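Galactose mutarotase-like protein (PDB 3OS7) probably binds carbohydrate and may act as an aldose 1-epimerase, interconverting the anomers of a sugar, as related galactose mutarotases do. Local coordinates at residues I9-E12 / H18-I21; K66-V71 / V287-M292. All blocks are in the same frame, centred on the assembly; numbering follows the deposited sequence.

Contact 1. Residues I9-E12 / H18-I21; sequences IKEE and HKCI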
# COMPACT_ATOMS: atom_id res chain seq x y z
N ILE A 9 3.02 0.52 -23.83
CA ILE A 9 3.99 0.51 -22.74
C ILE A 9 5.22 1.22 -23.25
O ILE A 9 5.77 0.85 -24.27
CB ILE A 9 4.40 -0.91 -22.30
CG1 ILE A 9 3.17 -1.72 -21.85
CG2 ILE A 9 5.50 -0.84 -21.21
CD1 ILE A 9 3.49 -3.17 -21.47
N LYS A 10 5.69 2.21 -22.50
CA LYS A 10 6.85 3.04 -22.88
C LYS A 10 7.86 3.07 -21.75
O LYS A 10 7.51 3.40 -20.62
CB LYS A 10 6.39 4.45 -23.24
CG LYS A 10 7.51 5.41 -23.64
CD LYS A 10 6.95 6.75 -24.07
CE LYS A 10 8.03 7.67 -24.59
NZ LYS A 10 7.45 8.96 -25.09
N GLU A 11 9.09 2.69 -22.05
CA GLU A 11 10.19 2.84 -21.14
C GLU A 11 10.88 4.14 -21.51
O GLU A 11 11.22 4.33 -22.66
CB GLU A 11 11.13 1.69 -21.30
CG GLU A 11 12.35 1.69 -20.43
CD GLU A 11 13.09 0.34 -20.56
OE1 GLU A 11 12.45 -0.66 -20.94
OE2 GLU A 11 14.30 0.27 -20.27
N GLU A 12 11.07 5.02 -20.54
CA GLU A 12 11.65 6.34 -20.80
C GLU A 12 12.46 6.82 -19.60
O GLU A 12 12.58 6.10 -18.62
CB GLU A 12 10.54 7.34 -21.16
CG GLU A 12 9.60 7.65 -20.04
CD GLU A 12 8.28 8.26 -20.51
OE1 GLU A 12 7.25 7.56 -20.45
OE2 GLU A 12 8.25 9.42 -20.95
N HIS A 18 17.07 8.23 -14.69
CA HIS A 18 16.36 7.04 -14.18
C HIS A 18 15.34 6.50 -15.16
O HIS A 18 14.63 7.24 -15.79
CB HIS A 18 15.69 7.36 -12.85
CG HIS A 18 16.65 7.82 -11.82
ND1 HIS A 18 17.36 6.94 -11.03
CD2 HIS A 18 17.04 9.06 -11.46
CE1 HIS A 18 18.15 7.63 -10.22
NE2 HIS A 18 17.97 8.92 -10.46
N LYS A 19 15.31 5.18 -15.29
CA LYS A 19 14.36 4.56 -16.17
C LYS A 19 12.99 4.54 -15.48
O LYS A 19 12.88 4.41 -14.24
CB LYS A 19 14.85 3.18 -16.57
CG LYS A 19 16.12 3.27 -17.47
CD LYS A 19 16.61 1.90 -17.94
CE LYS A 19 18.12 1.74 -17.78
NZ LYS A 19 18.44 0.29 -17.60
N CYS A 20 11.94 4.76 -16.24
CA CYS A 20 10.60 4.59 -15.70
C CYS A 20 9.80 3.91 -16.79
O CYS A 20 10.22 3.89 -17.96
CB CYS A 20 10.02 5.92 -15.29
SG CYS A 20 9.57 7.06 -16.62
N ILE A 21 8.70 3.28 -16.40
CA ILE A 21 7.78 2.68 -17.35
C ILE A 21 6.42 3.34 -17.24
O ILE A 21 5.80 3.35 -16.15
CB ILE A 21 7.62 1.13 -17.15
CG1 ILE A 21 8.96 0.39 -17.10
CG2 ILE A 21 6.67 0.56 -18.22
CD1 ILE A 21 9.71 0.33 -18.39
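Glu12 and Cys20 form a hydrogen-bonded antiparallel pair in a beta hairpin. Glu12 N donates to Cys20 O at 2.9 Å, and Cys20 N returns a bond to Glu12 O at 2.8 Å. On the same face of the sheet the two side chains touch as well, with Glu12 CG 3.5 Å from Cys20 SG. Matching first torsions, with each gamma atom between the backbone N and the carbonyl carbon (chi1 67° for Glu12, 70° for Cys20), bring CG and SG together on this face. Beyond CG the Glu12 chain runs away from the sulfur, and its OE1 forms a salt bridge with Arg22.

Glu11 and Ile21 make the next, non-hydrogen-bonded pair, on the other face. Here the carbonyls serve CA-H donors: Glu11 CA lies 3.3 Å from Cys20 O. CD1 of Ile21 reaches across to the Glu11 stem, 3.5 Å from CB, and also packs against CG. Ile21 CG2 turns the other way along the strand and meets Ile9 CG2 at 3.5 Å. One isoleucine thus touches two residues of strand 8-14 with its two branches. Glu11 is extended, with CG anti to the backbone N (chi1 179°). It runs alongside Lys19 in the same direction. Glu11 OE2 lies 3.7 Å from Lys19 CD, so the carboxylate meets the aliphatic stem and not the ammonium. Glu11 OE2 and Lys19 NZ remain 4.9 Å apart, too far for a salt bridge, and Glu11 OE1 pairs instead with Lys122.

The hairpin forms one margin of a five-stranded antiparallel sheet, with strand 8-14 outermost. Strand 18-25 continues the sheet into strand 28-33, where Cys20 packs on Leu31 and Ile33. On the opposite face, Ile9 and Ile21 pack against strands 118-125 and 128-137.

Contact 2. Residues K66-V71 / V287-M292; sequences KNRPQV and VIWNDM
This is a loose, partly water-mediated contact between the turn after helix 62-67 and the end of strand 285-289, segments far apart in sequence. Its centre lies about 10 Å from the centre of the chain. Two waters join Arg68 to Asp291. Water 1 accepts from Arg68 NH2 at 3.0 Å and donates to Asp291 OD1 at 2.9 Å. Water 2 links Arg68 NH1 to Asp291 OD2 in the same way. Arg68 NH2 and Asp291 OD2 are 4.4 Å apart, beyond a salt bridge. The waters bridge the opposite charges, and any direct attraction at this distance is probably weak. Asp291 OD2 is also hydrogen-bonded to Tyr297 OH on strand 297-303, a second grip on that oxygen besides water 2.

Trp289 offers its ring edge to segment 66-71. Arg68 NH2 approaches CH2 at 4.2 Å, close to the plane of the indole. The guanidinium is tilted 63° to that ring, so the two groups are not stacked. Val71 CG1 meets the same edge, 4.2 Å from Trp289 CZ3. This methyl also lies over one face of the guanidinium, toward its rim, and so touches both flat groups. The Arg68 chain is extended from CG to NE, with CG anti to the backbone N (chi1 -160°), which carries the guanidinium across to Trp289 and the waters. Within segment 287-292, Asp291 N sits over the centre of the indole ring.

Arg68 NH2 and Gln70 NE2 also bind a tartrate, probably from the crystallisation liquor. Its presence is consistent with a small-molecule pocket here, possibly the sugar site. Strand 285-289 runs between strands 246-256 and 297-303. Trp289 packs on Glu246 of the first and on Tyr297 and Glu301 of the second, and Val71 also touches Tyr297.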
# COMPACT_ATOMS: atom_id res chain seq x y z
N LYS A 66 13.38 9.52 -3.13
CA LYS A 66 13.97 8.25 -2.69
C LYS A 66 14.07 8.15 -1.17
O LYS A 66 13.94 7.06 -0.61
CB LYS A 66 15.35 8.04 -3.31
CG LYS A 66 16.11 6.81 -2.78
CD LYS A 66 17.41 6.55 -3.55
CE LYS A 66 18.53 7.50 -3.13
NZ LYS A 66 19.80 7.29 -3.91
N ASN A 67 14.30 9.28 -0.52
CA ASN A 67 14.40 9.31 0.94
C ASN A 67 13.07 9.23 1.68
O ASN A 67 13.05 8.82 2.84
CB ASN A 67 15.14 10.56 1.37
CG ASN A 67 16.62 10.43 1.17
OD1 ASN A 67 17.17 9.31 1.14
ND2 ASN A 67 17.28 11.57 1.04
N ARG A 68 11.97 9.57 1.01
CA ARG A 68 10.62 9.49 1.61
C ARG A 68 9.57 9.14 0.54
O ARG A 68 8.71 9.93 0.19
CB ARG A 68 10.28 10.79 2.31
CG ARG A 68 9.17 10.64 3.33
CD ARG A 68 8.58 11.98 3.65
NE ARG A 68 7.58 11.88 4.70
CZ ARG A 68 6.80 12.89 5.07
NH1 ARG A 68 6.90 14.05 4.45
NH2 ARG A 68 5.90 12.72 6.01
N PRO A 69 9.64 7.92 0.02
CA PRO A 69 8.72 7.57 -1.07
C PRO A 69 7.34 7.18 -0.56
O PRO A 69 6.36 7.13 -1.34
CB PRO A 69 9.43 6.39 -1.74
CG PRO A 69 10.14 5.73 -0.63
CD PRO A 69 10.65 6.87 0.23
N GLN A 70 7.26 6.92 0.74
CA GLN A 70 6.03 6.40 1.30
C GLN A 70 4.82 7.35 1.29
O GLN A 70 3.71 6.91 1.57
CB GLN A 70 6.24 5.89 2.72
CG GLN A 70 6.65 6.93 3.73
CD GLN A 70 8.12 7.02 3.86
OE1 GLN A 70 8.83 6.67 2.94
NE2 GLN A 70 8.61 7.52 5.01
N VAL A 71 5.04 8.64 1.01
CA VAL A 71 3.95 9.61 0.89
C VAL A 71 3.49 9.87 -0.56
O VAL A 71 2.73 10.78 -0.80
CB VAL A 71 4.30 10.91 1.60
CG1 VAL A 71 4.49 10.62 3.05
CG2 VAL A 71 5.53 11.62 0.97
N VAL A 287 -4.40 0.88 8.11
CA VAL A 287 -4.10 2.14 8.77
C VAL A 287 -4.57 3.24 7.84
O VAL A 287 -4.35 3.18 6.63
CB VAL A 287 -2.61 2.30 9.10
CG1 VAL A 287 -2.28 3.77 9.49
CG2 VAL A 287 -2.21 1.30 10.19
N ILE A 288 -5.31 4.20 8.39
CA ILE A 288 -5.65 5.40 7.65
C ILE A 288 -4.90 6.54 8.35
O ILE A 288 -4.97 6.68 9.57
CB ILE A 288 -7.16 5.67 7.53
CG1 ILE A 288 -7.39 7.01 6.81
CG2 ILE A 288 -7.90 5.60 8.91
CD1 ILE A 288 -8.80 7.27 6.39
N TRP A 289 -4.19 7.33 7.56
CA TRP A 289 -3.38 8.43 8.07
C TRP A 289 -3.44 9.54 7.03
O TRP A 289 -3.07 9.31 5.88
CB TRP A 289 -1.95 7.97 8.28
CG TRP A 289 -0.97 9.08 8.59
CD1 TRP A 289 -0.84 9.74 9.78
CD2 TRP A 289 0.03 9.62 7.71
NE1 TRP A 289 0.19 10.67 9.68
CE2 TRP A 289 0.73 10.61 8.43
CE3 TRP A 289 0.39 9.38 6.37
CZ2 TRP A 289 1.78 11.35 7.85
CZ3 TRP A 289 1.42 10.12 5.81
CH2 TRP A 289 2.09 11.09 6.55
N ASN A 290 -3.92 10.72 7.42
CA ASN A 290 -4.10 11.79 6.44
C ASN A 290 -3.09 12.95 6.57
O ASN A 290 -3.34 14.01 6.01
CB ASN A 290 -5.52 12.34 6.48
CG ASN A 290 -5.83 13.05 7.80
OD1 ASN A 290 -5.01 13.06 8.72
ND2 ASN A 290 -7.04 13.64 7.89
N ASP A 291 -1.98 12.74 7.30
CA ASP A 291 -0.92 13.73 7.44
C ASP A 291 -1.49 15.11 7.84
O ASP A 291 -1.22 16.10 7.19
CB ASP A 291 -0.13 13.83 6.13
CG ASP A 291 1.25 14.49 6.30
OD1 ASP A 291 1.58 14.93 7.42
OD2 ASP A 291 2.01 14.56 5.30
N MSE A 292 -2.31 15.11 8.90
CA MSE A 292 -3.01 16.28 9.45
C MSE A 292 -4.25 16.73 8.67
O MSE A 292 -5.03 17.51 9.19
CB MSE A 292 -2.06 17.48 9.65
CG MSE A 292 -0.81 17.20 10.44
SE MSE A 292 -1.15 16.33 12.16
CE MSE A 292 -1.81 17.87 13.18
O HOH W 1 4.44 14.78 7.68
O HOH W 2 4.24 15.67 4.25

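The two contacts share no strand or helix and do not touch: their centres are 25 Å apart, their nearest atoms about 7 Å. Contact 1 is local, closing a hairpin at the margin of a sheet. Contact 2 joins parts of the chain more than 200 residues apart, much nearer its centre. Both are only partly buried, but contact 1 covers over three times the area. Direct backbone hydrogen bonds and apolar branches hold contact 1, while the carboxylates of its two glutamates pair with residues beyond it. Contact 2 has no direct hydrogen bond between its segments and relies on waters, ring-edge packing and charges at a distance, consistent with its place beside a bound tartrate, which may mark a pocket.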